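PDB 4Q9D: benzoylformate decarboxylase from Mycobacterium smegmatis, which belongs to the thiamine pyrophosphate-dependent enzymes, three-domain proteins of parallel alpha/beta folds, and carries a bound magnesium ion in its C-terminal domain. Local coordinates for residues A359-L364 and M376-T381; D507-E512 and L525-L530. All coordinates share one frame; numbering follows the deposited sequence.

Overall arrangement
Along the chain the two contacts follow one another without nesting or crossing. Contact 1 closes first, over residues 365-375, which lead from helix 357-367 into strand 373-377. Contact 2, near the C terminus, closes over residues 513-524, which bring the chain from helix 506-518 back into strand 523-528, inside the same parallel sheet between strands 454-460 and 499-502. Their centres are about 11 Å apart, and they meet through helix 357-367: Val360 packs on Val527 and Thr529, and Val363 on Leu509 and Glu510. Its Tyr361 serves contact 1, while these two valines lean on contact 2. Together the contacts tie two neighbouring helices to the C-terminal sheet that carries the magnesium site.

Contact 1 of 2, residues A359-L364 and M376-T381; sequences AVYEVL and MESTST
Tyr361 of helix 357-367 reaches across to Met376, Ser378 and Thr381, joining the helix to the C-terminal end of strand 373-377 in the parallel alpha/beta fold of the C-terminal domain. Its CG stands anti to the carbonyl carbon (chi1 -79°), which carries the ring out from the helix toward the turn. A tyrosine suits the place because its ring is long enough to carry a hydroxyl from the helix to the turn, while the side chain also touches Asp384 and Trp388 of helix 382-388. There, Tyr361 OH and Thr381 OG1 share a hydrogen bond of 2.8 Å. Thr381 CB lies 3.7 Å from Tyr361 CE2, so the threonine touches the ring as well as the hydroxyl. The two side chains cross at about a right angle.

Met376, bent at chi2 (67°), swings its thioether to the same hydroxyl, with SD 3.6 Å from Tyr361 OH and the methyl CE 3.7 Å from that oxygen. A flexible, unbranched chain can bend this way and set a soft, apolar sulfur against the phenol oxygen, and it lies on Met382 of the following helix and on Thr431. Thr431 OG1 also hydrogen-bonds Tyr361 OH, giving the buried phenol a second polar partner. Ser378 is short, and its hydroxyl comes back within the turn, where Thr381 N donates to Ser378 O. Thr381 OG1 thus has two hydroxyl partners, Tyr361 OH and, at 2.8 Å, Ser378 OG.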
ATOM      1  N   ALA B 359      29.513  11.464 -37.060  1.00 28.29           N
ATOM      2  CA  ALA B 359      30.419  12.614 -37.104  1.00 27.03           C
ATOM      3  C   ALA B 359      30.588  13.234 -35.724  1.00 31.66           C
ATOM      4  O   ALA B 359      31.696  13.541 -35.311  1.00 29.94           O
ATOM      5  CB  ALA B 359      29.893  13.673 -38.069  1.00 24.71           C
ATOM      6  N   VAL B 360      29.472  13.439 -35.021  1.00 33.02           N
ATOM      7  CA  VAL B 360      29.491  14.107 -33.718  1.00 26.75           C
ATOM      8  C   VAL B 360      30.358  13.367 -32.717  1.00 22.73           C
ATOM      9  O   VAL B 360      31.169  13.972 -32.028  1.00 25.47           O
ATOM     10  CB  VAL B 360      28.052  14.219 -33.084  1.00 31.53           C
ATOM     11  CG1 VAL B 360      28.135  14.786 -31.661  1.00 22.94           C
ATOM     12  CG2 VAL B 360      27.146  15.047 -33.949  1.00 29.94           C
ATOM     13  N   TYR B 361      30.162  12.050 -32.608  1.00 27.46           N
ATOM     14  CA  TYR B 361      30.921  11.278 -31.619  1.00 29.56           C
ATOM     15  C   TYR B 361      32.399  11.147 -31.961  1.00 29.37           C
ATOM     16  O   TYR B 361      33.238  11.089 -31.064  1.00 27.77           O
ATOM     17  CB  TYR B 361      30.287   9.912 -31.362  1.00 28.76           C
ATOM     18  CG  TYR B 361      29.093   9.982 -30.431  1.00 28.43           C
ATOM     19  CD1 TYR B 361      29.223   9.702 -29.072  1.00 26.67           C
ATOM     20  CD2 TYR B 361      27.836  10.360 -30.908  1.00 24.98           C
ATOM     21  CE1 TYR B 361      28.109   9.797 -28.201  1.00 33.74           C
ATOM     22  CE2 TYR B 361      26.734  10.448 -30.059  1.00 33.76           C
ATOM     23  CZ  TYR B 361      26.871  10.163 -28.715  1.00 34.26           C
ATOM     24  OH  TYR B 361      25.753  10.240 -27.913  1.00 30.44           O
ATOM     25  N   GLU B 362      32.737  11.137 -33.251  1.00 27.54           N
ATOM     26  CA  GLU B 362      34.163  11.070 -33.609  1.00 23.60           C
ATOM     27  C   GLU B 362      34.840  12.357 -33.246  1.00 20.46           C
ATOM     28  O   GLU B 362      35.909  12.348 -32.658  1.00 25.44           O
ATOM     29  CB  GLU B 362      34.409  10.789 -35.099  1.00 26.63           C
ATOM     30  CG  GLU B 362      35.926  10.704 -35.366  1.00 34.69           C
ATOM     31  CD  GLU B 362      36.287  10.474 -36.824  1.00 38.16           C
ATOM     32  OE1 GLU B 362      35.372  10.471 -37.693  1.00 30.48           O
ATOM     33  OE2 GLU B 362      37.497  10.313 -37.091  1.00 38.31           O
ATOM     34  N   VAL B 363      34.211  13.487 -33.566  1.00 25.46           N
ATOM     35  CA  VAL B 363      34.755  14.759 -33.098  1.00 25.39           C
ATOM     36  C   VAL B 363      34.937  14.778 -31.576  1.00 29.41           C
ATOM     37  O   VAL B 363      35.945  15.263 -31.067  1.00 28.18           O
ATOM     38  CB  VAL B 363      33.876  15.951 -33.498  1.00 31.42           C
ATOM     39  CG1 VAL B 363      34.423  17.222 -32.871  1.00 21.67           C
ATOM     40  CG2 VAL B 363      33.811  16.070 -35.024  1.00 28.23           C
ATOM     41  N   LEU B 364      33.962  14.250 -30.838  1.00 32.19           N
ATOM     42  CA  LEU B 364      34.083  14.217 -29.367  1.00 28.87           C
ATOM     43  C   LEU B 364      35.284  13.382 -28.935  1.00 23.72           C
ATOM     44  O   LEU B 364      36.053  13.774 -28.039  1.00 28.88           O
ATOM     45  CB  LEU B 364      32.828  13.611 -28.737  1.00 26.80           C
ATOM     46  CG  LEU B 364      31.625  14.487 -28.468  1.00 35.16           C
ATOM     47  CD1 LEU B 364      30.537  13.550 -27.958  1.00 40.96           C
ATOM     48  CD2 LEU B 364      31.982  15.516 -27.402  1.00 39.02           C
ATOM     49  N   MET B 376      25.399   9.747 -20.482  1.00 21.52           N
ATOM     50  CA  MET B 376      24.750   9.407 -21.749  1.00 20.06           C
ATOM     51  C   MET B 376      23.238   9.433 -21.613  1.00 24.56           C
ATOM     52  O   MET B 376      22.686   8.793 -20.723  1.00 19.71           O
ATOM     53  CB  MET B 376      25.150   7.983 -22.189  1.00 20.29           C
ATOM     54  CG  MET B 376      24.357   7.478 -23.426  1.00 25.63           C
ATOM     55  SD  MET B 376      24.799   8.445 -24.918  1.00 34.09           S
ATOM     56  CE  MET B 376      24.359   7.265 -26.210  1.00 29.92           C
ATOM     57  N   GLU B 377      22.581  10.148 -22.519  1.00 21.72           N
ATOM     58  CA  GLU B 377      21.126  10.186 -22.583  1.00 24.25           C
ATOM     59  C   GLU B 377      20.703  10.479 -24.017  1.00 25.26           C
ATOM     60  O   GLU B 377      20.202  11.563 -24.317  1.00 24.53           O
ATOM     61  CB  GLU B 377      20.572  11.252 -21.638  1.00 21.18           C
ATOM     62  CG  GLU B 377      19.081  11.130 -21.368  1.00 19.81           C
ATOM     63  CD  GLU B 377      18.687  11.677 -20.011  1.00 23.58           C
ATOM     64  OE1 GLU B 377      18.086  12.771 -19.961  1.00 23.10           O
ATOM     65  OE2 GLU B 377      18.978  11.014 -18.994  1.00 25.74           O
ATOM     66  N   SER B 378      20.962   9.535 -24.911  1.00 31.53           N
ATOM     67  CA  SER B 378      20.656   9.707 -26.326  1.00 27.01           C
ATOM     68  C   SER B 378      20.530   8.323 -26.928  1.00 30.83           C
ATOM     69  O   SER B 378      21.495   7.770 -27.455  1.00 28.91           O
ATOM     70  CB  SER B 378      21.763  10.493 -27.025  1.00 29.89           C
ATOM     71  OG  SER B 378      21.486  10.648 -28.406  1.00 34.76           O
ATOM     72  N   THR B 379      19.333   7.762 -26.830  1.00 33.76           N
ATOM     73  CA  THR B 379      19.132   6.345 -27.138  1.00 47.02           C
ATOM     74  C   THR B 379      19.348   6.027 -28.617  1.00 37.59           C
ATOM     75  O   THR B 379      19.848   4.950 -28.955  1.00 42.14           O
ATOM     76  CB  THR B 379      17.736   5.883 -26.727  1.00 49.48           C
ATOM     77  OG1 THR B 379      16.786   6.824 -27.226  1.00 57.17           O
ATOM     78  CG2 THR B 379      17.623   5.819 -25.197  1.00 48.89           C
ATOM     79  N   SER B 380      19.004   6.974 -29.490  1.00 31.12           N
ATOM     80  CA  SER B 380      19.232   6.791 -30.917  1.00 37.79           C
ATOM     81  C   SER B 380      20.734   6.788 -31.244  1.00 37.20           C
ATOM     82  O   SER B 380      21.108   6.452 -32.356  1.00 42.13           O
ATOM     83  CB  SER B 380      18.481   7.841 -31.768  1.00 33.14           C
ATOM     84  OG  SER B 380      18.939   9.161 -31.512  1.00 41.93           O
ATOM     85  N   THR B 381      21.599   7.143 -30.290  1.00 31.48           N
ATOM     86  CA  THR B 381      23.034   7.174 -30.603  1.00 26.41           C
ATOM     87  C   THR B 381      23.933   6.261 -29.756  1.00 28.00           C
ATOM     88  O   THR B 381      25.144   6.482 -29.660  1.00 26.28           O
ATOM     89  CB  THR B 381      23.591   8.619 -30.661  1.00 29.37           C
ATOM     90  OG1 THR B 381      23.625   9.179 -29.350  1.00 34.46           O
ATOM     91  CG2 THR B 381      22.714   9.497 -31.561  1.00 31.17           C
TER

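Contact 2 of 2, residues D507-E512 and L525-L530; sequences DMLEAE and LVVPTL
Leu509 and Val527 meet methyl to methyl, CD1 of the leucine 3.8 Å from CG2 of the valine, with the two side chains crossing at about a right angle. Leu509 sets CG anti to its backbone N (chi1 177°), which brings a branch over the strand although its CB does not point there. One turn further along the helix, Leu525 packs against the root of Glu512: its CD2 lies 3.8 Å from Glu512 CB, and its CD1 is 4.0 Å from Glu512 C, against the helix backbone itself. Leu525 is long enough to reach that backbone, while the beta-branched Val527, well suited to a strand, offers a methyl close to its own backbone.

This is the helix-to-strand packing of a beta-alpha-beta unit, in which helix 506-518 connects the parallel strands 499-502 and 523-528. Val363 and Val360 of helix 357-367 close the packing beside Leu509 and Val527.

The solvent side is looser: in the side chain of the partly exposed Glu512 it is CB that touches Leu525, and the carboxylate lies beyond the contact. Asp507 and Ala511 lie on the exposed side of the helix, and the partly exposed Glu510 points away from the strand, its OE2 forming a salt bridge with Lys514 NZ.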
ATOM      1  N   ASP B 507      34.124  21.264 -37.932  1.00 26.57           N
ATOM      2  CA  ASP B 507      35.192  22.182 -37.500  1.00 28.27           C
ATOM      3  C   ASP B 507      34.744  23.048 -36.332  1.00 21.98           C
ATOM      4  O   ASP B 507      35.496  23.261 -35.383  1.00 27.76           O
ATOM      5  CB  ASP B 507      35.632  23.142 -38.605  1.00 33.30           C
ATOM      6  CG  ASP B 507      36.410  22.446 -39.727  1.00 52.85           C
ATOM      7  OD1 ASP B 507      37.215  21.528 -39.446  1.00 37.08           O
ATOM      8  OD2 ASP B 507      36.206  22.835 -40.895  1.00 60.12           O
ATOM      9  N   MET B 508      33.555  23.619 -36.460  1.00 28.03           N
ATOM     10  CA  MET B 508      33.027  24.503 -35.414  1.00 24.60           C
ATOM     11  C   MET B 508      32.795  23.710 -34.126  1.00 29.27           C
ATOM     12  O   MET B 508      33.149  24.163 -33.038  1.00 32.25           O
ATOM     13  CB  MET B 508      31.746  25.173 -35.881  1.00 25.61           C
ATOM     14  CG  MET B 508      31.336  26.301 -34.961  1.00 31.12           C
ATOM     15  SD  MET B 508      29.908  27.186 -35.559  1.00 42.21           S
ATOM     16  CE  MET B 508      29.388  27.964 -34.004  1.00 49.82           C
ATOM     17  N   LEU B 509      32.251  22.502 -34.264  1.00 28.44           N
ATOM     18  CA  LEU B 509      32.065  21.611 -33.114  1.00 28.80           C
ATOM     19  C   LEU B 509      33.377  21.406 -32.368  1.00 30.35           C
ATOM     20  O   LEU B 509      33.466  21.517 -31.128  1.00 28.64           O
ATOM     21  CB  LEU B 509      31.468  20.259 -33.564  1.00 20.11           C
ATOM     22  CG  LEU B 509      31.299  19.214 -32.445  1.00 28.04           C
ATOM     23  CD1 LEU B 509      30.436  19.770 -31.285  1.00 22.92           C
ATOM     24  CD2 LEU B 509      30.665  17.970 -33.033  1.00 23.60           C
ATOM     25  N   GLU B 510      34.425  21.143 -33.125  1.00 29.56           N
ATOM     26  CA  GLU B 510      35.708  20.857 -32.507  1.00 27.25           C
ATOM     27  C   GLU B 510      36.217  22.080 -31.791  1.00 29.76           C
ATOM     28  O   GLU B 510      36.736  21.995 -30.661  1.00 31.25           O
ATOM     29  CB  GLU B 510      36.716  20.418 -33.571  1.00 31.29           C
ATOM     30  CG  GLU B 510      38.113  20.163 -33.056  1.00 41.88           C
ATOM     31  CD  GLU B 510      39.142  20.098 -34.201  1.00 51.25           C
ATOM     32  OE1 GLU B 510      38.744  20.152 -35.392  1.00 49.30           O
ATOM     33  OE2 GLU B 510      40.347  20.001 -33.908  1.00 44.02           O
ATOM     34  N   ALA B 511      36.078  23.227 -32.446  1.00 27.73           N
ATOM     35  CA  ALA B 511      36.609  24.454 -31.872  1.00 34.36           C
ATOM     36  C   ALA B 511      35.813  24.862 -30.632  1.00 31.70           C
ATOM     37  O   ALA B 511      36.382  25.301 -29.632  1.00 30.66           O
ATOM     38  CB  ALA B 511      36.607  25.585 -32.918  1.00 28.10           C
ATOM     39  N   GLU B 512      34.489  24.747 -30.703  1.00 31.86           N
ATOM     40  CA  GLU B 512      33.644  25.126 -29.556  1.00 26.52           C
ATOM     41  C   GLU B 512      33.873  24.168 -28.381  1.00 27.35           C
ATOM     42  O   GLU B 512      33.823  24.574 -27.214  1.00 30.35           O
ATOM     43  CB  GLU B 512      32.175  25.152 -29.976  1.00 25.78           C
ATOM     44  CG  GLU B 512      31.856  26.270 -30.967  1.00 26.63           C
ATOM     45  CD  GLU B 512      31.970  27.665 -30.345  1.00 38.56           C
ATOM     46  OE1 GLU B 512      32.118  27.774 -29.109  1.00 33.52           O
ATOM     47  OE2 GLU B 512      31.882  28.656 -31.097  1.00 46.17           O
ATOM     48  N   LEU B 525      26.263  22.945 -26.092  1.00 25.09           N
ATOM     49  CA  LEU B 525      26.549  22.987 -27.524  1.00 28.26           C
ATOM     50  C   LEU B 525      25.418  22.259 -28.230  1.00 22.99           C
ATOM     51  O   LEU B 525      25.178  21.075 -27.994  1.00 23.53           O
ATOM     52  CB  LEU B 525      27.906  22.338 -27.839  1.00 25.77           C
ATOM     53  CG  LEU B 525      29.125  23.020 -27.203  1.00 27.19           C
ATOM     54  CD1 LEU B 525      30.416  22.248 -27.526  1.00 25.34           C
ATOM     55  CD2 LEU B 525      29.247  24.484 -27.597  1.00 24.73           C
ATOM     56  N   VAL B 526      24.700  22.982 -29.069  1.00 24.87           N
ATOM     57  CA  VAL B 526      23.591  22.412 -29.789  1.00 22.13           C
ATOM     58  C   VAL B 526      24.079  22.016 -31.193  1.00 31.89           C
ATOM     59  O   VAL B 526      24.530  22.866 -31.956  1.00 32.80           O
ATOM     60  CB  VAL B 526      22.405  23.405 -29.831  1.00 25.24           C
ATOM     61  CG1 VAL B 526      21.196  22.736 -30.460  1.00 24.89           C
ATOM     62  CG2 VAL B 526      22.060  23.885 -28.383  1.00 19.33           C
ATOM     63  N   VAL B 527      24.005  20.721 -31.508  1.00 29.79           N
ATOM     64  CA  VAL B 527      24.539  20.189 -32.745  1.00 24.63           C
ATOM     65  C   VAL B 527      23.412  19.647 -33.631  1.00 28.74           C
ATOM     66  O   VAL B 527      22.799  18.624 -33.329  1.00 27.83           O
ATOM     67  CB  VAL B 527      25.557  19.075 -32.479  1.00 29.86           C
ATOM     68  CG1 VAL B 527      26.165  18.584 -33.805  1.00 33.30           C
ATOM     69  CG2 VAL B 527      26.671  19.555 -31.518  1.00 28.28           C
ATOM     70  N   PRO B 528      23.123  20.337 -34.742  1.00 24.37           N
ATOM     71  CA  PRO B 528      22.042  19.808 -35.587  1.00 23.80           C
ATOM     72  C   PRO B 528      22.460  18.488 -36.220  1.00 31.40           C
ATOM     73  O   PRO B 528      23.531  18.399 -36.811  1.00 27.56           O
ATOM     74  CB  PRO B 528      21.845  20.904 -36.652  1.00 25.35           C
ATOM     75  CG  PRO B 528      22.506  22.147 -36.066  1.00 28.85           C
ATOM     76  CD  PRO B 528      23.628  21.644 -35.193  1.00 29.30           C
ATOM     77  N   THR B 529      21.642  17.457 -36.085  1.00 27.50           N
ATOM     78  CA  THR B 529      22.041  16.146 -36.583  1.00 28.18           C
ATOM     79  C   THR B 529      20.902  15.581 -37.419  1.00 31.33           C
ATOM     80  O   THR B 529      19.792  16.109 -37.405  1.00 34.06           O
ATOM     81  CB  THR B 529      22.346  15.162 -35.434  1.00 34.43           C
ATOM     82  OG1 THR B 529      21.161  14.997 -34.657  1.00 34.44           O
ATOM     83  CG2 THR B 529      23.473  15.695 -34.525  1.00 28.70           C
ATOM     84  N   LEU B 530      21.168  14.495 -38.127  1.00 30.17           N
ATOM     85  CA  LEU B 530      20.158  13.879 -38.986  1.00 35.84           C
ATOM     86  C   LEU B 530      19.242  12.940 -38.214  1.00 37.97           C
ATOM     87  O   LEU B 530      19.701  12.229 -37.321  1.00 45.78           O
ATOM     88  CB  LEU B 530      20.835  13.104 -40.122  1.00 35.84           C
ATOM     89  CG  LEU B 530      21.830  13.945 -40.931  1.00 34.79           C
ATOM     90  CD1 LEU B 530      22.752  13.026 -41.712  1.00 42.38           C
ATOM     91  CD2 LEU B 530      21.112  14.899 -41.863  1.00 34.79           C
TER